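Local coordinates for protein BrkA translocator (Bordetella pertussis, PDB 3QQ2) that forms the outer-membrane beta-barrel pore that translocates the passenger domain of BrkA, an inhibitor of classical complement activation, to the bacterial cell surface, at residues D153-P158 and G193-R198; R26-R31 and Q44-L49; Y133-A138 and R166-R171. The protein carries 1 engineered substitution. All blocks are in the same frame, centred on the assembly; numbering follows the deposited sequence.

Contact 1: residues D153-P158 and G193-R198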
ATOM      1  N   ASP A 153       0.324  14.423  56.864  1.00 87.64           N
ATOM      2  CA  ASP A 153       0.999  13.521  55.910  1.00 84.94           C
ATOM      3  C   ASP A 153       0.447  13.491  54.486  1.00 82.66           C
ATOM      4  O   ASP A 153       0.850  12.645  53.689  1.00 80.64           O
ATOM      5  CB  ASP A 153       1.077  12.094  56.467  1.00 84.90           C
ATOM      6  CG  ASP A 153       1.479  12.064  57.909  1.00 87.87           C
ATOM      7  OD1 ASP A 153       2.641  12.425  58.212  1.00 89.39           O
ATOM      8  OD2 ASP A 153       0.616  11.703  58.744  1.00 91.32           O
ATOM      9  N   TRP A 154      -0.484  14.395  54.185  1.00 82.90           N
ATOM     10  CA  TRP A 154      -0.922  14.666  52.816  1.00 80.81           C
ATOM     11  C   TRP A 154       0.210  15.352  52.063  1.00 80.07           C
ATOM     12  O   TRP A 154       0.906  16.201  52.613  1.00 80.93           O
ATOM     13  CB  TRP A 154      -2.129  15.612  52.804  1.00 82.03           C
ATOM     14  CG  TRP A 154      -3.392  15.090  53.398  1.00 81.01           C
ATOM     15  CD1 TRP A 154      -3.742  15.127  54.709  1.00 81.98           C
ATOM     16  CD2 TRP A 154      -4.504  14.494  52.704  1.00 78.92           C
ATOM     17  NE1 TRP A 154      -4.993  14.580  54.888  1.00 81.86           N
ATOM     18  CE2 TRP A 154      -5.485  14.184  53.674  1.00 79.36           C
ATOM     19  CE3 TRP A 154      -4.766  14.194  51.359  1.00 77.21           C
ATOM     20  CZ2 TRP A 154      -6.708  13.578  53.349  1.00 77.96           C
ATOM     21  CZ3 TRP A 154      -5.991  13.595  51.035  1.00 76.30           C
ATOM     22  CH2 TRP A 154      -6.941  13.292  52.031  1.00 76.59           C
ATOM     23  N   PHE A 155       0.379  15.008  50.797  1.00 78.45           N
ATOM     24  CA  PHE A 155       1.396  15.661  49.978  1.00 78.39           C
ATOM     25  C   PHE A 155       0.808  16.263  48.722  1.00 78.56           C
ATOM     26  O   PHE A 155      -0.283  15.898  48.288  1.00 77.79           O
ATOM     27  CB  PHE A 155       2.516  14.682  49.598  1.00 76.61           C
ATOM     28  CG  PHE A 155       2.040  13.502  48.811  1.00 74.24           C
ATOM     29  CD1 PHE A 155       1.382  12.455  49.432  1.00 73.92           C
ATOM     30  CD2 PHE A 155       2.239  13.443  47.450  1.00 73.16           C
ATOM     31  CE1 PHE A 155       0.935  11.370  48.709  1.00 73.06           C
ATOM     32  CE2 PHE A 155       1.788  12.355  46.712  1.00 72.27           C
ATOM     33  CZ  PHE A 155       1.130  11.322  47.341  1.00 71.85           C
ATOM     34  N   ALA A 156       1.569  17.176  48.139  1.00 79.87           N
ATOM     35  CA  ALA A 156       1.240  17.786  46.862  1.00 80.96           C
ATOM     36  C   ALA A 156       2.425  17.570  45.932  1.00 80.50           C
ATOM     37  O   ALA A 156       3.579  17.642  46.366  1.00 80.73           O
ATOM     38  CB  ALA A 156       0.970  19.268  47.049  1.00 82.85           C
ATOM     39  N   GLU A 157       2.161  17.304  44.657  1.00 80.50           N
ATOM     40  CA  GLU A 157       3.263  16.928  43.776  1.00 80.20           C
ATOM     41  C   GLU A 157       3.103  17.315  42.332  1.00 79.74           C
ATOM     42  O   GLU A 157       2.603  16.532  41.545  1.00 78.33           O
ATOM     43  CB  GLU A 157       3.519  15.433  43.862  1.00 78.95           C
ATOM     44  CG  GLU A 157       4.883  15.015  43.336  1.00 80.08           C
ATOM     45  CD  GLU A 157       5.126  13.530  43.520  1.00 81.61           C
ATOM     46  OE1 GLU A 157       5.921  13.157  44.428  1.00 82.75           O
ATOM     47  OE2 GLU A 157       4.496  12.744  42.770  1.00 81.15           O
ATOM     48  N   PRO A 158       3.552  18.521  41.980  1.00 81.44           N
ATOM     49  CA  PRO A 158       3.568  18.933  40.580  1.00 81.86           C
ATOM     50  C   PRO A 158       4.608  18.145  39.796  1.00 80.93           C
ATOM     51  O   PRO A 158       5.700  17.891  40.309  1.00 80.54           O
ATOM     52  CB  PRO A 158       3.967  20.408  40.649  1.00 83.64           C
ATOM     53  CG  PRO A 158       4.600  20.584  41.992  1.00 84.27           C
ATOM     54  CD  PRO A 158       3.919  19.617  42.893  1.00 83.29           C
ATOM     55  N   GLY A 193       0.892  17.999  35.228  1.00 71.39           N
ATOM     56  CA  GLY A 193       0.023  17.282  36.145  1.00 70.13           C
ATOM     57  C   GLY A 193       0.327  17.555  37.605  1.00 70.29           C
ATOM     58  O   GLY A 193       1.381  18.105  37.956  1.00 70.60           O
ATOM     59  N   LEU A 194      -0.611  17.160  38.462  1.00 69.93           N
ATOM     60  CA  LEU A 194      -0.473  17.308  39.897  1.00 69.52           C
ATOM     61  C   LEU A 194      -1.162  16.155  40.605  1.00 68.56           C
ATOM     62  O   LEU A 194      -2.289  15.807  40.252  1.00 69.14           O
ATOM     63  CB  LEU A 194      -1.121  18.613  40.313  1.00 71.57           C
ATOM     64  CG  LEU A 194      -1.128  18.996  41.787  1.00 72.31           C
ATOM     65  CD1 LEU A 194       0.130  19.763  42.180  1.00 72.24           C
ATOM     66  CD2 LEU A 194      -2.346  19.835  42.035  1.00 72.52           C
ATOM     67  N   ARG A 195      -0.492  15.553  41.589  1.00 67.44           N
ATOM     68  CA  ARG A 195      -1.174  14.597  42.484  1.00 66.94           C
ATOM     69  C   ARG A 195      -1.284  15.072  43.949  1.00 67.83           C
ATOM     70  O   ARG A 195      -0.371  15.715  44.471  1.00 68.85           O
ATOM     71  CB  ARG A 195      -0.618  13.157  42.358  1.00 65.03           C
ATOM     72  CG  ARG A 195       0.835  12.913  42.769  1.00 64.88           C
ATOM     73  CD  ARG A 195       1.448  11.655  42.036  1.00 64.51           C
ATOM     74  NE  ARG A 195       1.465  10.397  42.810  1.00 62.35           N
ATOM     75  CZ  ARG A 195       2.403  10.067  43.705  1.00 60.86           C
ATOM     76  NH1 ARG A 195       3.398  10.904  43.977  1.00 58.73           N
ATOM     77  NH2 ARG A 195       2.346   8.901  44.352  1.00 59.10           N
ATOM     78  N   PHE A 196      -2.418  14.785  44.582  1.00 67.71           N
ATOM     79  CA  PHE A 196      -2.592  15.020  46.000  1.00 68.93           C
ATOM     80  C   PHE A 196      -2.811  13.697  46.664  1.00 69.35           C
ATOM     81  O   PHE A 196      -3.694  12.952  46.260  1.00 69.86           O
ATOM     82  CB  PHE A 196      -3.847  15.833  46.277  1.00 70.17           C
ATOM     83  CG  PHE A 196      -3.719  17.278  45.960  1.00 69.93           C
ATOM     84  CD1 PHE A 196      -2.655  18.017  46.456  1.00 68.94           C
ATOM     85  CD2 PHE A 196      -4.683  17.908  45.172  1.00 69.42           C
ATOM     86  CE1 PHE A 196      -2.539  19.364  46.174  1.00 71.28           C
ATOM     87  CE2 PHE A 196      -4.580  19.246  44.869  1.00 71.39           C
ATOM     88  CZ  PHE A 196      -3.507  19.991  45.375  1.00 72.43           C
ATOM     89  N   GLY A 197      -2.055  13.399  47.708  1.00 70.27           N
ATOM     90  CA  GLY A 197      -2.349  12.201  48.475  1.00 71.20           C
ATOM     91  C   GLY A 197      -2.072  12.347  49.950  1.00 73.50           C
ATOM     92  O   GLY A 197      -1.684  13.423  50.428  1.00 74.41           O
ATOM     93  N   ARG A 198      -2.287  11.249  50.670  1.00 74.46           N
ATOM     94  CA  ARG A 198      -1.875  11.128  52.068  1.00 76.51           C
ATOM     95  C   ARG A 198      -0.955   9.912  52.214  1.00 75.63           C
ATOM     96  O   ARG A 198      -1.256   8.826  51.698  1.00 74.54           O
ATOM     97  CB  ARG A 198      -3.097  11.065  53.009  1.00 78.13           C
ATOM     98  CG  ARG A 198      -2.776  10.923  54.503  1.00 80.67           C
ATOM     99  CD  ARG A 198      -3.921  11.442  55.360  1.00 85.14           C
ATOM    100  NE  ARG A 198      -4.101  10.730  56.629  1.00 88.90           N
ATOM    101  CZ  ARG A 198      -4.926   9.691  56.804  1.00 90.31           C
ATOM    102  NH1 ARG A 198      -5.648   9.227  55.777  1.00 89.68           N
ATOM    103  NH2 ARG A 198      -5.029   9.109  58.001  1.00 90.50           N
TER

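Contact 2: residues R26-R31 and Q44-L49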
ATOM      1  N   ARG A  26       6.267  -4.118  35.562  1.00 64.83           N
ATOM      2  CA  ARG A  26       5.074  -3.278  35.410  1.00 65.58           C
ATOM      3  C   ARG A  26       4.264  -3.664  34.210  1.00 65.39           C
ATOM      4  O   ARG A  26       4.787  -3.774  33.108  1.00 65.53           O
ATOM      5  CB  ARG A  26       5.421  -1.787  35.360  1.00 65.46           C
ATOM      6  CG  ARG A  26       6.106  -1.322  34.090  1.00 66.71           C
ATOM      7  CD  ARG A  26       6.241   0.198  34.125  1.00 71.18           C
ATOM      8  NE  ARG A  26       6.245   0.809  32.796  1.00 73.18           N
ATOM      9  CZ  ARG A  26       5.148   1.163  32.141  1.00 75.35           C
ATOM     10  NH1 ARG A  26       3.951   0.958  32.679  1.00 77.94           N
ATOM     11  NH2 ARG A  26       5.242   1.718  30.948  1.00 77.57           N
ATOM     12  N   THR A  27       2.980  -3.876  34.436  1.00 65.72           N
ATOM     13  CA  THR A  27       2.063  -4.095  33.340  1.00 65.82           C
ATOM     14  C   THR A  27       1.194  -2.844  33.134  1.00 65.61           C
ATOM     15  O   THR A  27       1.176  -1.954  33.981  1.00 65.55           O
ATOM     16  CB  THR A  27       1.226  -5.355  33.571  1.00 66.48           C
ATOM     17  OG1 THR A  27       0.361  -5.531  32.458  1.00 68.23           O
ATOM     18  CG2 THR A  27       0.377  -5.236  34.834  1.00 67.10           C
ATOM     19  N   PHE A  28       0.493  -2.772  32.007  1.00 65.63           N
ATOM     20  CA  PHE A  28      -0.382  -1.635  31.696  1.00 65.92           C
ATOM     21  C   PHE A  28      -1.260  -1.923  30.504  1.00 66.63           C
ATOM     22  O   PHE A  28      -0.954  -2.803  29.693  1.00 66.69           O
ATOM     23  CB  PHE A  28       0.424  -0.372  31.400  1.00 65.35           C
ATOM     24  CG  PHE A  28       1.197  -0.430  30.109  1.00 65.63           C
ATOM     25  CD1 PHE A  28       2.421  -1.091  30.035  1.00 65.37           C
ATOM     26  CD2 PHE A  28       0.713   0.183  28.967  1.00 66.38           C
ATOM     27  CE1 PHE A  28       3.137  -1.146  28.844  1.00 63.93           C
ATOM     28  CE2 PHE A  28       1.437   0.126  27.779  1.00 66.15           C
ATOM     29  CZ  PHE A  28       2.645  -0.543  27.722  1.00 63.10           C
ATOM     30  N   SER A  29      -2.328  -1.143  30.381  1.00 67.33           N
ATOM     31  CA  SER A  29      -3.298  -1.323  29.321  1.00 68.20           C
ATOM     32  C   SER A  29      -4.200  -0.098  29.198  1.00 69.29           C
ATOM     33  O   SER A  29      -4.827   0.317  30.157  1.00 69.97           O
ATOM     34  CB  SER A  29      -4.135  -2.550  29.617  1.00 68.61           C
ATOM     35  OG  SER A  29      -5.228  -2.610  28.738  1.00 70.73           O
ATOM     36  N   GLU A  30      -4.284   0.478  28.012  1.00 70.07           N
ATOM     37  CA  GLU A  30      -4.994   1.736  27.857  1.00 71.49           C
ATOM     38  C   GLU A  30      -5.827   1.725  26.601  1.00 73.25           C
ATOM     39  O   GLU A  30      -5.290   1.451  25.539  1.00 73.55           O
ATOM     40  CB  GLU A  30      -3.967   2.858  27.785  1.00 70.37           C
ATOM     41  CG  GLU A  30      -4.509   4.176  27.360  1.00 72.73           C
ATOM     42  CD  GLU A  30      -3.557   5.299  27.675  1.00 74.95           C
ATOM     43  OE1 GLU A  30      -3.428   5.654  28.877  1.00 74.36           O
ATOM     44  OE2 GLU A  30      -2.947   5.835  26.714  1.00 76.75           O
ATOM     45  N   ARG A  31      -7.122   2.019  26.699  1.00 75.44           N
ATOM     46  CA  ARG A  31      -7.943   2.125  25.482  1.00 78.04           C
ATOM     47  C   ARG A  31      -8.077   3.539  24.951  1.00 79.70           C
ATOM     48  O   ARG A  31      -8.637   4.420  25.609  1.00 80.54           O
ATOM     49  CB  ARG A  31      -9.331   1.494  25.619  1.00 79.57           C
ATOM     50  CG  ARG A  31     -10.042   1.393  24.268  1.00 81.12           C
ATOM     51  CD  ARG A  31     -11.416   0.751  24.380  1.00 84.52           C
ATOM     52  NE  ARG A  31     -12.064   0.616  23.081  1.00 86.61           N
ATOM     53  CZ  ARG A  31     -11.635  -0.198  22.118  1.00 87.90           C
ATOM     54  NH1 ARG A  31     -12.278  -0.263  20.954  1.00 90.06           N
ATOM     55  NH2 ARG A  31     -10.551  -0.945  22.306  1.00 85.88           N
ATOM     56  N   GLN A  44      -7.921   2.061  19.522  1.00 78.84           N
ATOM     57  CA  GLN A  44      -6.948   1.044  19.780  1.00 76.54           C
ATOM     58  C   GLN A  44      -6.828   0.729  21.247  1.00 74.96           C
ATOM     59  O   GLN A  44      -7.053   1.585  22.109  1.00 74.51           O
ATOM     60  CB  GLN A  44      -5.597   1.442  19.214  1.00 75.70           C
ATOM     61  CG  GLN A  44      -5.041   2.713  19.812  1.00 76.29           C
ATOM     62  CD  GLN A  44      -3.748   3.168  19.179  1.00 75.83           C
ATOM     63  OE1 GLN A  44      -3.486   2.893  18.001  1.00 76.83           O
ATOM     64  NE2 GLN A  44      -2.937   3.897  19.951  1.00 74.05           N
ATOM     65  N   THR A  45      -6.483  -0.525  21.516  1.00 74.09           N
ATOM     66  CA  THR A  45      -6.112  -0.963  22.845  1.00 72.59           C
ATOM     67  C   THR A  45      -4.624  -1.234  22.845  1.00 70.90           C
ATOM     68  O   THR A  45      -4.166  -2.112  22.121  1.00 70.71           O
ATOM     69  CB  THR A  45      -6.843  -2.238  23.254  1.00 73.00           C
ATOM     70  OG1 THR A  45      -8.252  -2.031  23.153  1.00 75.26           O
ATOM     71  CG2 THR A  45      -6.517  -2.578  24.676  1.00 71.90           C
ATOM     72  N   VAL A  46      -3.893  -0.470  23.661  1.00 69.98           N
ATOM     73  CA  VAL A  46      -2.448  -0.613  23.857  1.00 68.69           C
ATOM     74  C   VAL A  46      -2.156  -1.339  25.170  1.00 68.14           C
ATOM     75  O   VAL A  46      -2.484  -0.804  26.243  1.00 68.63           O
ATOM     76  CB  VAL A  46      -1.797   0.750  23.986  1.00 67.72           C
ATOM     77  CG1 VAL A  46      -0.323   0.630  23.755  1.00 67.06           C
ATOM     78  CG2 VAL A  46      -2.384   1.682  22.997  1.00 69.81           C
ATOM     79  N   SER A  47      -1.529  -2.522  25.104  1.00 67.18           N
ATOM     80  CA  SER A  47      -1.171  -3.272  26.320  1.00 66.48           C
ATOM     81  C   SER A  47       0.310  -3.517  26.418  1.00 65.26           C
ATOM     82  O   SER A  47       0.939  -3.723  25.406  1.00 65.77           O
ATOM     83  CB  SER A  47      -1.895  -4.606  26.364  1.00 67.19           C
ATOM     84  OG  SER A  47      -3.150  -4.473  27.026  1.00 69.66           O
ATOM     85  N   GLY A  48       0.881  -3.503  27.622  1.00 64.64           N
ATOM     86  CA  GLY A  48       2.310  -3.821  27.761  1.00 63.89           C
ATOM     87  C   GLY A  48       2.826  -4.485  29.034  1.00 63.64           C
ATOM     88  O   GLY A  48       2.112  -4.601  30.039  1.00 64.20           O
ATOM     89  N   LEU A  49       4.092  -4.902  28.990  1.00 62.73           N
ATOM     90  CA  LEU A  49       4.764  -5.468  30.146  1.00 61.78           C
ATOM     91  C   LEU A  49       6.226  -5.062  30.135  1.00 60.53           C
ATOM     92  O   LEU A  49       6.950  -5.413  29.224  1.00 60.94           O
ATOM     93  CB  LEU A  49       4.635  -6.975  30.099  1.00 62.37           C
ATOM     94  CG  LEU A  49       5.023  -7.842  31.302  1.00 65.47           C
ATOM     95  CD1 LEU A  49       6.505  -8.277  31.255  1.00 68.19           C
ATOM     96  CD2 LEU A  49       4.684  -7.185  32.640  1.00 67.91           C
TER

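Contact 3: residues Y133-A138 and R166-R171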
ATOM      1  N   TYR A 133       4.874  -5.845   8.071  1.00 69.33           N
ATOM      2  CA  TYR A 133       6.269  -5.371   8.096  1.00 69.15           C
ATOM      3  C   TYR A 133       6.855  -5.063   9.477  1.00 68.09           C
ATOM      4  O   TYR A 133       6.119  -4.824  10.431  1.00 67.35           O
ATOM      5  CB  TYR A 133       6.404  -4.134   7.227  1.00 69.79           C
ATOM      6  CG  TYR A 133       5.448  -3.051   7.631  1.00 69.19           C
ATOM      7  CD1 TYR A 133       4.141  -3.058   7.154  1.00 70.44           C
ATOM      8  CD2 TYR A 133       5.840  -2.025   8.495  1.00 65.92           C
ATOM      9  CE1 TYR A 133       3.245  -2.078   7.517  1.00 70.06           C
ATOM     10  CE2 TYR A 133       4.952  -1.046   8.871  1.00 66.12           C
ATOM     11  CZ  TYR A 133       3.648  -1.080   8.370  1.00 68.57           C
ATOM     12  OH  TYR A 133       2.725  -0.117   8.692  1.00 69.43           O
ATOM     13  N   ARG A 134       8.192  -5.055   9.554  1.00 68.86           N
ATOM     14  CA  ARG A 134       8.928  -4.665  10.765  1.00 68.09           C
ATOM     15  C   ARG A 134       9.307  -3.196  10.680  1.00 68.01           C
ATOM     16  O   ARG A 134       9.452  -2.646   9.598  1.00 68.59           O
ATOM     17  CB  ARG A 134      10.185  -5.528  10.997  1.00 67.92           C
ATOM     18  CG  ARG A 134       9.936  -7.047  11.200  1.00 71.34           C
ATOM     19  CD  ARG A 134      11.147  -7.816  11.865  1.00 76.95           C
ATOM     20  NE  ARG A 134      11.026  -7.981  13.330  1.00 79.99           N
ATOM     21  CZ  ARG A 134      11.812  -7.402  14.255  1.00 81.49           C
ATOM     22  NH1 ARG A 134      12.819  -6.604  13.878  1.00 82.73           N
ATOM     23  NH2 ARG A 134      11.593  -7.623  15.569  1.00 79.62           N
ATOM     24  N   THR A 135       9.468  -2.583  11.847  1.00 67.58           N
ATOM     25  CA  THR A 135       9.721  -1.156  11.999  1.00 68.04           C
ATOM     26  C   THR A 135      10.561  -0.925  13.251  1.00 66.87           C
ATOM     27  O   THR A 135      10.612  -1.787  14.136  1.00 66.06           O
ATOM     28  CB  THR A 135       8.393  -0.423  12.137  1.00 68.26           C
ATOM     29  OG1 THR A 135       7.873  -0.184  10.832  1.00 70.67           O
ATOM     30  CG2 THR A 135       8.562   0.909  12.839  1.00 68.91           C
ATOM     31  N   SER A 136      11.201   0.239  13.335  1.00 66.97           N
ATOM     32  CA  SER A 136      12.021   0.578  14.504  1.00 65.97           C
ATOM     33  C   SER A 136      11.547   1.805  15.235  1.00 65.32           C
ATOM     34  O   SER A 136      11.161   2.786  14.616  1.00 66.74           O
ATOM     35  CB  SER A 136      13.486   0.771  14.115  1.00 66.67           C
ATOM     36  OG  SER A 136      14.161  -0.472  14.173  1.00 67.70           O
ATOM     37  N   GLY A 137      11.582   1.747  16.562  1.00 63.72           N
ATOM     38  CA  GLY A 137      11.239   2.899  17.370  1.00 62.62           C
ATOM     39  C   GLY A 137      12.253   3.220  18.437  1.00 61.61           C
ATOM     40  O   GLY A 137      12.978   2.354  18.916  1.00 61.71           O
ATOM     41  N   ALA A 138      12.306   4.480  18.806  1.00 61.14           N
ATOM     42  CA  ALA A 138      13.007   4.893  19.975  1.00 60.44           C
ATOM     43  C   ALA A 138      12.097   5.867  20.697  1.00 60.94           C
ATOM     44  O   ALA A 138      11.275   6.551  20.080  1.00 61.99           O
ATOM     45  CB  ALA A 138      14.259   5.570  19.582  1.00 61.49           C
ATOM     46  N   ARG A 166      10.668   8.497  17.899  1.00 75.07           N
ATOM     47  CA  ARG A 166      10.613   8.296  16.467  1.00 75.29           C
ATOM     48  C   ARG A 166      10.274   6.882  16.095  1.00 73.63           C
ATOM     49  O   ARG A 166      10.728   5.931  16.697  1.00 72.31           O
ATOM     50  CB  ARG A 166      11.884   8.736  15.733  1.00 76.65           C
ATOM     51  CG  ARG A 166      11.522   9.215  14.287  1.00 81.52           C
ATOM     52  CD  ARG A 166      12.544   8.920  13.169  1.00 85.79           C
ATOM     53  NE  ARG A 166      13.465  10.034  12.920  1.00 89.71           N
ATOM     54  CZ  ARG A 166      14.755  10.054  13.272  1.00 91.54           C
ATOM     55  NH1 ARG A 166      15.321   9.017  13.895  1.00 90.96           N
ATOM     56  NH2 ARG A 166      15.495  11.117  12.985  1.00 93.38           N
ATOM     57  N   THR A 167       9.473   6.772  15.057  1.00 74.04           N
ATOM     58  CA  THR A 167       9.147   5.527  14.422  1.00 73.11           C
ATOM     59  C   THR A 167       9.828   5.569  13.061  1.00 73.94           C
ATOM     60  O   THR A 167      10.034   6.660  12.515  1.00 75.15           O
ATOM     61  CB  THR A 167       7.618   5.422  14.335  1.00 73.57           C
ATOM     62  OG1 THR A 167       7.194   4.279  15.080  1.00 72.67           O
ATOM     63  CG2 THR A 167       7.084   5.375  12.882  1.00 75.39           C
ATOM     64  N   SER A 168      10.208   4.403  12.534  1.00 73.21           N
ATOM     65  CA  SER A 168      10.903   4.318  11.238  1.00 74.13           C
ATOM     66  C   SER A 168       9.908   4.118  10.117  1.00 75.88           C
ATOM     67  O   SER A 168       8.787   3.666  10.366  1.00 75.40           O
ATOM     68  CB  SER A 168      11.941   3.193  11.226  1.00 73.05           C
ATOM     69  OG  SER A 168      11.335   1.909  11.188  1.00 71.93           O
ATOM     70  N   GLY A 169      10.312   4.460   8.895  1.00 78.09           N
ATOM     71  CA  GLY A 169       9.455   4.311   7.725  1.00 81.01           C
ATOM     72  C   GLY A 169       9.830   3.117   6.872  1.00 82.65           C
ATOM     73  O   GLY A 169      10.822   2.443   7.149  1.00 81.68           O
ATOM     74  N   LYS A 170       9.014   2.853   5.850  1.00 85.61           N
ATOM     75  CA  LYS A 170       9.263   1.840   4.803  1.00 87.89           C
ATOM     76  C   LYS A 170       8.397   2.207   3.613  1.00 91.10           C
ATOM     77  O   LYS A 170       7.303   2.732   3.787  1.00 91.38           O
ATOM     78  CB  LYS A 170       8.893   0.423   5.263  1.00 86.55           C
ATOM     79  CG  LYS A 170      10.057  -0.411   5.776  1.00 86.07           C
ATOM     80  CD  LYS A 170       9.640  -1.844   6.115  1.00 86.82           C
ATOM     81  CE  LYS A 170      10.850  -2.709   6.551  1.00 86.98           C
ATOM     82  NZ  LYS A 170      10.495  -4.135   6.931  1.00 86.80           N
ATOM     83  N   ARG A 171       8.889   1.927   2.407  1.00 94.31           N
ATOM     84  CA  ARG A 171       8.180   2.250   1.161  1.00 98.21           C
ATOM     85  C   ARG A 171       8.767   1.485  -0.022  1.00100.21           C
ATOM     86  O   ARG A 171       9.968   1.577  -0.285  1.00100.78           O
ATOM     87  CB  ARG A 171       8.247   3.756   0.885  1.00 99.87           C
ATOM     88  CG  ARG A 171       7.637   4.234  -0.453  1.00104.42           C
ATOM     89  CD  ARG A 171       8.341   5.510  -0.899  1.00108.06           C
ATOM     90  NE  ARG A 171       8.961   6.156   0.263  1.00107.90           N
ATOM     91  CZ  ARG A 171       9.708   7.256   0.231  1.00109.29           C
ATOM     92  NH1 ARG A 171       9.950   7.877  -0.927  1.00112.25           N
ATOM     93  NH2 ARG A 171      10.214   7.732   1.369  1.00106.90           N
TER

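Contact 1: residues D153-P158 and G193-R198
Phe155 and Arg195 both carry CG in the position between the backbone N and the carbonyl carbon (chi1 60° and 64°), which swings each group over the partner strand rather than straight out from its own. The Phe155 ring is thereby laid across Gly197, whose N stands 3.7 Å above the ring plane, over its centre. The guanidinium of Arg195 has one face met by Phe155 CE2 near its rim. Its edge is taken by Glu157, whose extended chain runs alongside that of Arg195. A salt bridge joins Glu157 OE2 to Arg195 NH1, though its modelled length of 2.5 Å is doubtful; carboxylate and guanidinium planes are 29° apart. Phe155, Arg195 and Glu157, in that order, thus form a linked row. Phe155 and Glu157 are buried whereas Trp154 and Phe196 lie on the surface, consistent with this row facing the barrel interior.

The other face is mostly apolar. Arg198 CD lies 3.6 Å from the centroid of the five-membered ring of Trp154 in a CH-pi contact over the face, while Phe196 turns an edge to Ala156, CE1 to CB 3.6 Å. At the far end Leu194 CD1 comes 3.9 Å from Pro158 CD.

Between these two faces the backbones pair antiparallel. Gly197 N bonds to Phe155 O at 3.1 Å and Arg195 N to Glu157 O at 3.2 Å; the return bond from Glu157 N to Arg195 O is weak. The pair is wall of the autotransporter translocator barrel, beside the short turn joining strands 130-149 and 154-173. Strand 130-149 flanks it through backbone bonds of Ala156 with Phe148, and Arg147 is the cation on the Phe155 ring. Strand 207-221 flanks it through Leu194 with Leu214, and there the ring of Tyr211 receives the Arg195 cation.

Contact 2: residues R26-R31 and Q44-L49
Phe28 and Gly48 make the close-packed part of this pair. With CG between the backbone N and the carbonyl carbon (chi1 69°), the Phe28 ring folds flat over the glycine, and Gly48 N lies 3.4 Å from the ring plane above its centre. Two backbone bonds frame the same pair, Gly48 N to Phe28 O at 2.9 Å and Phe28 N to Gly48 O at 3.1 Å. Gly48 O also accepts from Thr27 OG1, which meets it almost in line with the carbonyl bond, so two donors grip this oxygen.

On the Phe28 side the packing thins out beyond Gly48: Phe28 CE2 is 4.4 Å from Val46 CG1, and Glu30 OE1 bonds to Ser275 OG on strand 271-282. The opposite face is looser and more polar. Ser29 OG and Ser47 OG share a weak hydrogen bond at 3.3 Å, and the extended Arg31 chain brings NH2 to within 2.7 Å of Thr45 OG1, near the guanidinium plane.

Phe28 also reaches Thr73, two strands away, consistent with the barrel interior. An aromatic ring covering a glycine of the next strand resembles the mortise-tenon joints described in autotransporter barrels; here it lies in the antiparallel hairpin of strands 21-34 and 42-57.

Contact 3: residues Y133-A138 and R166-R171
The backbones of 133-138 and 166-170 run roughly antiparallel, their end-to-end directions 159° apart, pairing at Ala138 with Arg166 and at Gly137 with Thr167 before they part where Ser168 and Gly169 leave the strand geometry. This is an irregular stretch of the beta hairpin formed by strands 130-149 and 154-173, part of the translocator barrel. The regular end is held by Ala138 N to Arg166 O and Arg166 N to Ala138 O, both 3.0 Å.

Beyond Thr167 side chains take over from the ladder. Ser168 N still reaches Ser136 O at 2.8 Å, but the bond is weak and bent. The bond in the other direction is made by a side chain: chi1 of 72° places Ser168 OG between its own N and carbonyl carbon, facing the partner strand, where it stands in for the backbone carbonyl as acceptor. Thr135 CG2 covers the same hydroxyl at 3.4 Å.

Lys170 spans the widened gap. Its chain, extended beyond CG, passes the CB of Tyr133, and NZ ends at Arg134 O with a weak bond of 3.2 Å. The second subunit packs at this broken register, its Leu178 on Tyr133 and its Asp125 on Lys170. The guanidinium of Arg134 turns to strand 104-120 and a salt bridge with Asp116.

The serine bond is nearly straight: Ser136 N donates to Ser168 OG at 2.7 Å, with 167° at the hydrogen.

In the fold
All three contacts are strand pairings in the wall of one antiparallel barrel, the wall that encloses the translocation pore. Contacts 1 and 3 share strand 154-173 and pair it on its two flanks, with 186-201 in contact 1 and with 130-149 in contact 3. Their centres are 38 Å apart and their nearest atoms about 22 Å, on opposite sides of the chain's centre and toward opposite ends of the chain's long dimension. Contact 2 is intermediate along the barrel but on another part of the wall, strands 21-34 and 42-57: its centre is 25 Å from that of contact 1 and 20 Å from that of contact 3, with nearest atoms about 14 and 11 Å away. None touches another.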